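PDB 2NXF: manganese-dependent ADP-ribose/CDP-alcohol diphosphatase from Danio rerio, which probably hydrolyses ADP-ribose and CDP-alcohols such as CDP-choline at their diphosphate bond, using a dinuclear metal centre of the metallophosphoesterase type. Local coordinates for residues 42-47 and 84-89; 89-94 and 134-139. All blocks are in the same frame, centred on the assembly; numbering follows the deposited sequence. Where two conformers were deposited one is given.

Both contacts are largely buried, and the chain runs from one into the other: Asp-89 is the last residue of 84-89 and the first of 89-94, and the centres of the two contacts lie about 16 Å apart. Contact 1 sets helix 35-49 against the loop that leads from helix 72-84 into strand 89-92, beside the six-stranded sheet, and rests on methyl, methylene and sulfur packing. Contact 2 joins the edge of that sheet to the second, seven-stranded one. It lies nearer the middle of the chain, about 12 Å from its centre against 19 Å for contact 1, and its aromatic rings add a hydrogen bond and a stack to the packing.

Contact 1 of 2, residues 42-47 and 84-89; sequences DAVLQW and DACSVD. With EOH (ethanol), chain G.
Val-44 and Trp-47, one helical turn apart on helix 35-49, both face Cys-86, which lies in the turn just beyond helix 72-84. Val-44 reaches across with one branch. With CG1 anti to the backbone N (chi1 166°), that methyl lies over the backbone between Ala-85 and Cys-86, 3.7 Å from Cys-86 N. The same methyl touches Cys-86 CB at 3.8 Å and comes within 4.2 Å of Ala-85 CB, so a single branch bridges two successive residues.

Cys-86 was deposited in two conformers and in one of them has SG anti to its own N (chi1 -151°). In that conformer the sulfur comes alongside the base of the tryptophan, SG 3.8 Å from Trp-47 CB, at the edge of the indole and not over a face; this touch is less certain than that of Cys-86 CB on Val-44. The ring itself extends from CB toward the sheet; Ala-43 O lies 3.2 Å above one of its faces, near the rim, and NE1 donates to Ala-297 O.

Asp-84 to Ser-87 form a type I turn, closed by Ser-87 N to Asp-84 O at 3.2 Å, and Ser-87 leaves the helical conformation with positive phi. Cys-86 O accepts a 2.6 Å hydrogen bond from O of an ethanol, most likely a leftover of the crystallisation medium, whose C2 rests against Val-88 CG1.

Helix 35-49 lies on the six-stranded sheet with this turn beside it: Trp-47 packs on Ile-11 of strand 6-11 and on Phe-296 and Thr-298 of strand 295-301, while the loop runs on into strand 89-92 at the sheet's edge.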
ATOM      1  N   ASP A  42      15.199  -1.620 -12.864  1.00 23.62           N
ATOM      2  CA  ASP A  42      14.625  -1.828 -14.198  1.00 23.84           C
ATOM      3  C   ASP A  42      13.266  -1.128 -14.372  1.00 24.04           C
ATOM      4  O   ASP A  42      13.000  -0.537 -15.438  1.00 24.05           O
ATOM      5  CB  ASP A  42      14.493  -3.304 -14.541  1.00 24.84           C
ATOM      6  CG  ASP A  42      13.906  -3.504 -15.926  1.00 26.03           C
ATOM      7  OD1 ASP A  42      14.653  -3.353 -16.926  1.00 26.98           O
ATOM      8  OD2 ASP A  42      12.679  -3.731 -16.001  1.00 31.10           O
ATOM      9  N   ALA A  43      12.428  -1.185 -13.330  1.00 23.41           N
ATOM     10  CA  ALA A  43      11.135  -0.473 -13.362  1.00 23.91           C
ATOM     11  C   ALA A  43      11.384   1.026 -13.601  1.00 23.98           C
ATOM     12  O   ALA A  43      10.744   1.661 -14.454  1.00 23.51           O
ATOM     13  CB  ALA A  43      10.370  -0.686 -12.070  1.00 24.50           C
ATOM     14  N   VAL A  44      12.344   1.569 -12.851  1.00 24.07           N
ATOM     15  CA  VAL A  44      12.715   2.989 -12.961  1.00 24.31           C
ATOM     16  C   VAL A  44      13.189   3.340 -14.362  1.00 23.99           C
ATOM     17  O   VAL A  44      12.756   4.350 -14.943  1.00 24.34           O
ATOM     18  CB  VAL A  44      13.754   3.389 -11.872  1.00 24.62           C
ATOM     19  CG1 VAL A  44      14.417   4.763 -12.191  1.00 23.84           C
ATOM     20  CG2 VAL A  44      13.096   3.408 -10.534  1.00 25.61           C
ATOM     21  N   LEU A  45      14.050   2.496 -14.934  1.00 23.59           N
ATOM     22  CA  LEU A  45      14.470   2.666 -16.327  1.00 24.35           C
ATOM     23  C   LEU A  45      13.266   2.753 -17.277  1.00 24.03           C
ATOM     24  O   LEU A  45      13.203   3.646 -18.133  1.00 23.44           O
ATOM     25  CB  LEU A  45      15.396   1.514 -16.724  1.00 24.39           C
ATOM     26  CG  LEU A  45      16.032   1.518 -18.100  1.00 26.74           C
ATOM     27  CD1 LEU A  45      16.695   2.854 -18.385  1.00 29.64           C
ATOM     28  CD2 LEU A  45      17.068   0.385 -18.174  1.00 26.06           C
ATOM     29  N   GLN A  46      12.307   1.840 -17.109  1.00 24.00           N
ATOM     30  CA  GLN A  46      11.107   1.816 -17.951  1.00 24.58           C
ATOM     31  C   GLN A  46      10.229   3.061 -17.746  1.00 23.97           C
ATOM     32  O   GLN A  46       9.791   3.671 -18.726  1.00 23.84           O
ATOM     33  CB  GLN A  46      10.316   0.511 -17.770  1.00 24.58           C
ATOM     34  CG  GLN A  46      11.129  -0.729 -18.180  1.00 25.91           C
ATOM     35  CD  GLN A  46      10.271  -1.976 -18.429  1.00 27.99           C
ATOM     36  OE1 GLN A  46       9.211  -1.908 -19.076  1.00 29.97           O
ATOM     37  NE2 GLN A  46      10.742  -3.127 -17.936  1.00 29.84           N
ATOM     38  N   TRP A  47      10.038   3.472 -16.495  1.00 23.13           N
ATOM     39  CA  TRP A  47       9.228   4.661 -16.181  1.00 23.17           C
ATOM     40  C   TRP A  47       9.859   5.926 -16.743  1.00 24.03           C
ATOM     41  O   TRP A  47       9.153   6.847 -17.154  1.00 24.36           O
ATOM     42  CB  TRP A  47       9.056   4.817 -14.677  1.00 23.32           C
ATOM     43  CG  TRP A  47       8.176   3.773 -14.052  1.00 22.46           C
ATOM     44  CD1 TRP A  47       7.107   3.138 -14.622  1.00 22.80           C
ATOM     45  CD2 TRP A  47       8.284   3.270 -12.713  1.00 22.56           C
ATOM     46  NE1 TRP A  47       6.543   2.256 -13.710  1.00 22.80           N
ATOM     47  CE2 TRP A  47       7.251   2.327 -12.534  1.00 22.22           C
ATOM     48  CE3 TRP A  47       9.174   3.513 -11.649  1.00 22.74           C
ATOM     49  CZ2 TRP A  47       7.067   1.640 -11.321  1.00 23.46           C
ATOM     50  CZ3 TRP A  47       8.982   2.823 -10.430  1.00 23.50           C
ATOM     51  CH2 TRP A  47       7.944   1.899 -10.293  1.00 23.16           C
ATOM     52  N   ASP A  84      15.359   7.841  -6.885  1.00 28.58           N
ATOM     53  CA  ASP A  84      15.747   9.218  -7.237  1.00 28.99           C
ATOM     54  C   ASP A  84      16.155   9.362  -8.703  1.00 29.26           C
ATOM     55  O   ASP A  84      16.016  10.442  -9.288  1.00 29.58           O
ATOM     56  CB  ASP A  84      16.881   9.705  -6.336  1.00 29.49           C
ATOM     57  CG  ASP A  84      16.413  10.065  -4.946  1.00 29.61           C
ATOM     58  OD1 ASP A  84      15.195  10.227  -4.722  1.00 33.37           O
ATOM     59  OD2 ASP A  84      17.277  10.178  -4.053  1.00 32.91           O
ATOM     60  N   ALA A  85      16.670   8.278  -9.281  1.00 29.01           N
ATOM     61  CA  ALA A  85      17.082   8.244 -10.686  1.00 29.92           C
ATOM     62  C   ALA A  85      15.916   8.487 -11.648  1.00 30.39           C
ATOM     63  O   ALA A  85      16.145   8.826 -12.810  1.00 30.41           O
ATOM     64  CB  ALA A  85      17.768   6.915 -10.999  1.00 29.75           C
ATOM     65  N   CYS A  86      14.676   8.317 -11.172  1.00 30.89           N
ATOM     66  CA  CYS A  86      13.493   8.516 -12.016  0.50 31.09           C
ATOM     67  C   CYS A  86      13.198   9.995 -12.278  1.00 31.34           C
ATOM     68  O   CYS A  86      12.495  10.332 -13.238  1.00 31.48           O
ATOM     69  CB  CYS A  86      12.263   7.839 -11.408  0.50 31.14           C
ATOM     70  SG  CYS A  86      11.042   7.301 -12.637  0.50 30.96           S
ATOM     71  N   SER A  87      13.718  10.870 -11.411  1.00 30.79           N
ATOM     72  CA  SER A  87      13.579  12.332 -11.565  1.00 30.44           C
ATOM     73  C   SER A  87      12.147  12.892 -11.523  1.00 29.50           C
ATOM     74  O   SER A  87      11.888  13.964 -12.071  1.00 30.08           O
ATOM     75  CB  SER A  87      14.296  12.818 -12.836  1.00 30.99           C
ATOM     76  OG  SER A  87      15.639  12.366 -12.879  1.00 33.11           O
ATOM     77  N   VAL A  88      11.219  12.167 -10.891  1.00 28.84           N
ATOM     78  CA  VAL A  88       9.872  12.703 -10.658  1.00 27.83           C
ATOM     79  C   VAL A  88       9.437  12.408  -9.231  1.00 26.33           C
ATOM     80  O   VAL A  88      10.079  11.622  -8.535  1.00 25.92           O
ATOM     81  CB  VAL A  88       8.791  12.154 -11.647  1.00 28.48           C
ATOM     82  CG1 VAL A  88       9.017  12.679 -13.074  1.00 29.87           C
ATOM     83  CG2 VAL A  88       8.705  10.642 -11.591  1.00 29.69           C
ATOM     84  N   ASP A  89       8.345  13.035  -8.807  1.00 25.44           N
ATOM     85  CA  ASP A  89       7.801  12.824  -7.471  1.00 25.44           C
ATOM     86  C   ASP A  89       7.478  11.357  -7.265  1.00 25.07           C
ATOM     87  O   ASP A  89       6.853  10.733  -8.129  1.00 24.43           O
ATOM     88  CB  ASP A  89       6.498  13.610  -7.277  1.00 26.01           C
ATOM     89  CG  ASP A  89       6.709  15.107  -7.131  1.00 29.70           C
ATOM     90  OD1 ASP A  89       7.863  15.571  -6.955  1.00 30.64           O
ATOM     91  OD2 ASP A  89       5.688  15.836  -7.197  1.00 31.54           O
TER
HETATM   92  C1  EOH G 502      10.272  10.498 -15.645  1.00 38.55           C
HETATM   93  C2  EOH G 502       9.526  11.625 -16.362  1.00 37.15           C
HETATM   94  O   EOH G 502      11.677  10.694 -15.687  1.00 39.11           O

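Contact 2 of 2, residues 89-94 and 134-139; sequences DVHHVW and YEFSPA
His-91 reaches from strand 89-92 to two aromatic rings of strand 134-137. Its CB already touches Tyr-134 OH, at 3.4 Å, and from there CG, also beside that hydroxyl, turns anti to the carbonyl carbon (chi1 -66°), carrying the imidazole between the two strands. ND1 meets Tyr-134 OH in the plane of both rings, in a 2.7 Å hydrogen bond bent only to 158°; either partner could be the donor. One face of the imidazole is taken by Phe-136: CE1 and NE2 each lie 3.4 Å from its CZ, which sits toward the rim, with CD2 a little farther off. The result is an offset stack, with centroids 4.5 Å apart and planes 19° from parallel, whereas the tyrosine ring meets the histidine along its edge, neither lying over the other.

Tyr-134 OH also bonds Ser-114 OG, so two partners fix the phenol's tip. Were His-91 an alanine, Phe-136 would probably lose the imidazole stacked on it, and Tyr-134 OH one of its two bonds.

The strands run roughly antiparallel, but their axes stay 10.8 Å apart, too far for sheet pairing. The cluster joins the two sheets at the edge strand 89-92, consistent with the β-sandwich of calcineurin-like phosphoesterases.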
ATOM      1  N   ASP A  89       8.345  13.035  -8.807  1.00 25.44           N
ATOM      2  CA  ASP A  89       7.801  12.824  -7.471  1.00 25.44           C
ATOM      3  C   ASP A  89       7.478  11.357  -7.265  1.00 25.07           C
ATOM      4  O   ASP A  89       6.853  10.733  -8.129  1.00 24.43           O
ATOM      5  CB  ASP A  89       6.498  13.610  -7.277  1.00 26.01           C
ATOM      6  CG  ASP A  89       6.709  15.107  -7.131  1.00 29.70           C
ATOM      7  OD1 ASP A  89       7.863  15.571  -6.955  1.00 30.64           O
ATOM      8  OD2 ASP A  89       5.688  15.836  -7.197  1.00 31.54           O
ATOM      9  N   VAL A  90       7.879  10.821  -6.112  1.00 24.04           N
ATOM     10  CA  VAL A  90       7.484   9.475  -5.710  1.00 24.23           C
ATOM     11  C   VAL A  90       6.636   9.592  -4.447  1.00 24.37           C
ATOM     12  O   VAL A  90       6.986  10.315  -3.500  1.00 25.20           O
ATOM     13  CB  VAL A  90       8.715   8.563  -5.443  1.00 24.74           C
ATOM     14  CG1 VAL A  90       8.269   7.164  -5.046  1.00 25.73           C
ATOM     15  CG2 VAL A  90       9.609   8.504  -6.703  1.00 24.61           C
ATOM     16  N   HIS A  91       5.506   8.900  -4.450  1.00 23.91           N
ATOM     17  CA  HIS A  91       4.596   8.914  -3.302  1.00 23.84           C
ATOM     18  C   HIS A  91       4.734   7.587  -2.584  1.00 23.48           C
ATOM     19  O   HIS A  91       4.670   6.521  -3.210  1.00 24.84           O
ATOM     20  CB  HIS A  91       3.165   9.170  -3.760  1.00 24.76           C
ATOM     21  CG  HIS A  91       2.992  10.531  -4.345  1.00 23.92           C
ATOM     22  ND1 HIS A  91       2.770  11.649  -3.565  1.00 24.56           N
ATOM     23  CD2 HIS A  91       3.117  10.975  -5.619  1.00 25.14           C
ATOM     24  CE1 HIS A  91       2.723  12.717  -4.342  1.00 26.09           C
ATOM     25  NE2 HIS A  91       2.923  12.334  -5.591  1.00 24.66           N
ATOM     26  N   HIS A  92       4.974   7.671  -1.279  1.00 22.59           N
ATOM     27  CA  HIS A  92       5.315   6.502  -0.477  1.00 23.65           C
ATOM     28  C   HIS A  92       4.178   6.178   0.479  1.00 24.64           C
ATOM     29  O   HIS A  92       3.803   7.020   1.307  1.00 25.51           O
ATOM     30  CB  HIS A  92       6.578   6.773   0.356  1.00 23.78           C
ATOM     31  CG  HIS A  92       7.761   7.181  -0.465  1.00 24.76           C
ATOM     32  ND1 HIS A  92       8.483   6.294  -1.230  1.00 26.07           N
ATOM     33  CD2 HIS A  92       8.345   8.390  -0.631  1.00 25.38           C
ATOM     34  CE1 HIS A  92       9.462   6.944  -1.842  1.00 25.92           C
ATOM     35  NE2 HIS A  92       9.394   8.218  -1.504  1.00 26.47           N
ATOM     36  N   VAL A  93       3.658   4.960   0.353  1.00 24.89           N
ATOM     37  CA  VAL A  93       2.687   4.398   1.287  1.00 25.64           C
ATOM     38  C   VAL A  93       3.468   3.671   2.375  1.00 25.77           C
ATOM     39  O   VAL A  93       4.435   2.977   2.066  1.00 26.92           O
ATOM     40  CB  VAL A  93       1.738   3.422   0.515  1.00 25.71           C
ATOM     41  CG1 VAL A  93       0.796   2.695   1.478  1.00 28.75           C
ATOM     42  CG2 VAL A  93       0.944   4.175  -0.524  1.00 27.44           C
ATOM     43  N   TRP A  94       3.069   3.833   3.638  1.00 25.99           N
ATOM     44  CA  TRP A  94       3.744   3.106   4.733  1.00 25.56           C
ATOM     45  C   TRP A  94       3.037   1.782   5.033  1.00 25.93           C
ATOM     46  O   TRP A  94       1.818   1.746   5.279  1.00 27.05           O
ATOM     47  CB  TRP A  94       3.877   3.936   6.016  1.00 25.76           C
ATOM     48  CG  TRP A  94       4.623   5.219   5.841  1.00 24.39           C
ATOM     49  CD1 TRP A  94       5.379   5.605   4.762  1.00 24.52           C
ATOM     50  CD2 TRP A  94       4.713   6.274   6.798  1.00 24.53           C
ATOM     51  NE1 TRP A  94       5.904   6.858   4.986  1.00 23.30           N
ATOM     52  CE2 TRP A  94       5.503   7.302   6.217  1.00 23.47           C
ATOM     53  CE3 TRP A  94       4.176   6.468   8.076  1.00 24.84           C
ATOM     54  CZ2 TRP A  94       5.779   8.508   6.883  1.00 24.16           C
ATOM     55  CZ3 TRP A  94       4.448   7.672   8.742  1.00 25.26           C
ATOM     56  CH2 TRP A  94       5.246   8.674   8.139  1.00 24.25           C
ATOM     57  N   TYR A 134      -2.919  11.496   3.121  1.00 23.79           N
ATOM     58  CA  TYR A 134      -3.020  12.778   2.421  1.00 23.72           C
ATOM     59  C   TYR A 134      -3.674  12.605   1.082  1.00 23.99           C
ATOM     60  O   TYR A 134      -3.804  11.487   0.604  1.00 23.72           O
ATOM     61  CB  TYR A 134      -1.658  13.452   2.281  1.00 23.39           C
ATOM     62  CG  TYR A 134      -0.613  12.753   1.409  1.00 22.63           C
ATOM     63  CD1 TYR A 134      -0.393  13.177   0.089  1.00 22.78           C
ATOM     64  CD2 TYR A 134       0.189  11.715   1.918  1.00 24.38           C
ATOM     65  CE1 TYR A 134       0.588  12.600  -0.712  1.00 24.90           C
ATOM     66  CE2 TYR A 134       1.183  11.122   1.101  1.00 25.21           C
ATOM     67  CZ  TYR A 134       1.366  11.571  -0.202  1.00 24.59           C
ATOM     68  OH  TYR A 134       2.350  11.017  -1.014  1.00 24.05           O
ATOM     69  N   GLU A 135      -4.120  13.723   0.512  1.00 23.90           N
ATOM     70  CA  GLU A 135      -4.787  13.687  -0.779  1.00 24.21           C
ATOM     71  C   GLU A 135      -4.372  14.906  -1.578  1.00 24.27           C
ATOM     72  O   GLU A 135      -4.076  15.959  -1.005  1.00 22.94           O
ATOM     73  CB  GLU A 135      -6.317  13.615  -0.606  1.00 24.78           C
ATOM     74  CG  GLU A 135      -6.927  14.693   0.308  1.00 25.60           C
ATOM     75  CD  GLU A 135      -7.453  15.914  -0.419  1.00 27.67           C
ATOM     76  OE1 GLU A 135      -7.966  16.836   0.283  1.00 29.03           O
ATOM     77  OE2 GLU A 135      -7.342  15.979  -1.676  1.00 29.55           O
ATOM     78  N   PHE A 136      -4.340  14.740  -2.899  1.00 23.76           N
ATOM     79  CA  PHE A 136      -3.986  15.828  -3.800  1.00 24.67           C
ATOM     80  C   PHE A 136      -4.545  15.542  -5.173  1.00 24.07           C
ATOM     81  O   PHE A 136      -4.890  14.378  -5.486  1.00 24.38           O
ATOM     82  CB  PHE A 136      -2.453  15.965  -3.859  1.00 25.16           C
ATOM     83  CG  PHE A 136      -1.750  14.762  -4.442  1.00 26.19           C
ATOM     84  CD1 PHE A 136      -1.295  14.774  -5.762  1.00 29.40           C
ATOM     85  CD2 PHE A 136      -1.508  13.631  -3.660  1.00 28.67           C
ATOM     86  CE1 PHE A 136      -0.636  13.657  -6.285  1.00 29.61           C
ATOM     87  CE2 PHE A 136      -0.851  12.520  -4.184  1.00 29.39           C
ATOM     88  CZ  PHE A 136      -0.427  12.540  -5.500  1.00 30.92           C
ATOM     89  N   SER A 137      -4.609  16.586  -6.006  1.00 23.91           N
ATOM     90  CA  SER A 137      -5.021  16.388  -7.376  1.00 23.94           C
ATOM     91  C   SER A 137      -3.812  16.506  -8.304  1.00 24.83           C
ATOM     92  O   SER A 137      -3.263  17.587  -8.444  1.00 25.95           O
ATOM     93  CB  SER A 137      -6.097  17.402  -7.759  1.00 23.85           C
ATOM     94  OG  SER A 137      -6.419  17.259  -9.129  1.00 23.31           O
ATOM     95  N   PRO A 138      -3.417  15.395  -8.953  1.00 26.05           N
ATOM     96  CA  PRO A 138      -2.274  15.380  -9.872  1.00 26.49           C
ATOM     97  C   PRO A 138      -2.592  15.946 -11.260  1.00 26.70           C
ATOM     98  O   PRO A 138      -1.673  16.303 -12.013  1.00 27.42           O
ATOM     99  CB  PRO A 138      -1.963  13.885  -9.988  1.00 26.54           C
ATOM    100  CG  PRO A 138      -3.304  13.215  -9.837  1.00 27.04           C
ATOM    101  CD  PRO A 138      -4.043  14.063  -8.824  1.00 25.90           C
ATOM    102  N   ALA A 139      -3.882  16.037 -11.593  1.00 26.44           N
ATOM    103  CA  ALA A 139      -4.337  16.382 -12.942  1.00 26.14           C
ATOM    104  C   ALA A 139      -5.813  16.744 -12.865  1.00 25.61           C
ATOM    105  O   ALA A 139      -6.513  16.256 -11.968  1.00 24.60           O
ATOM    106  CB  ALA A 139      -4.139  15.191 -13.881  1.00 25.87           C
TER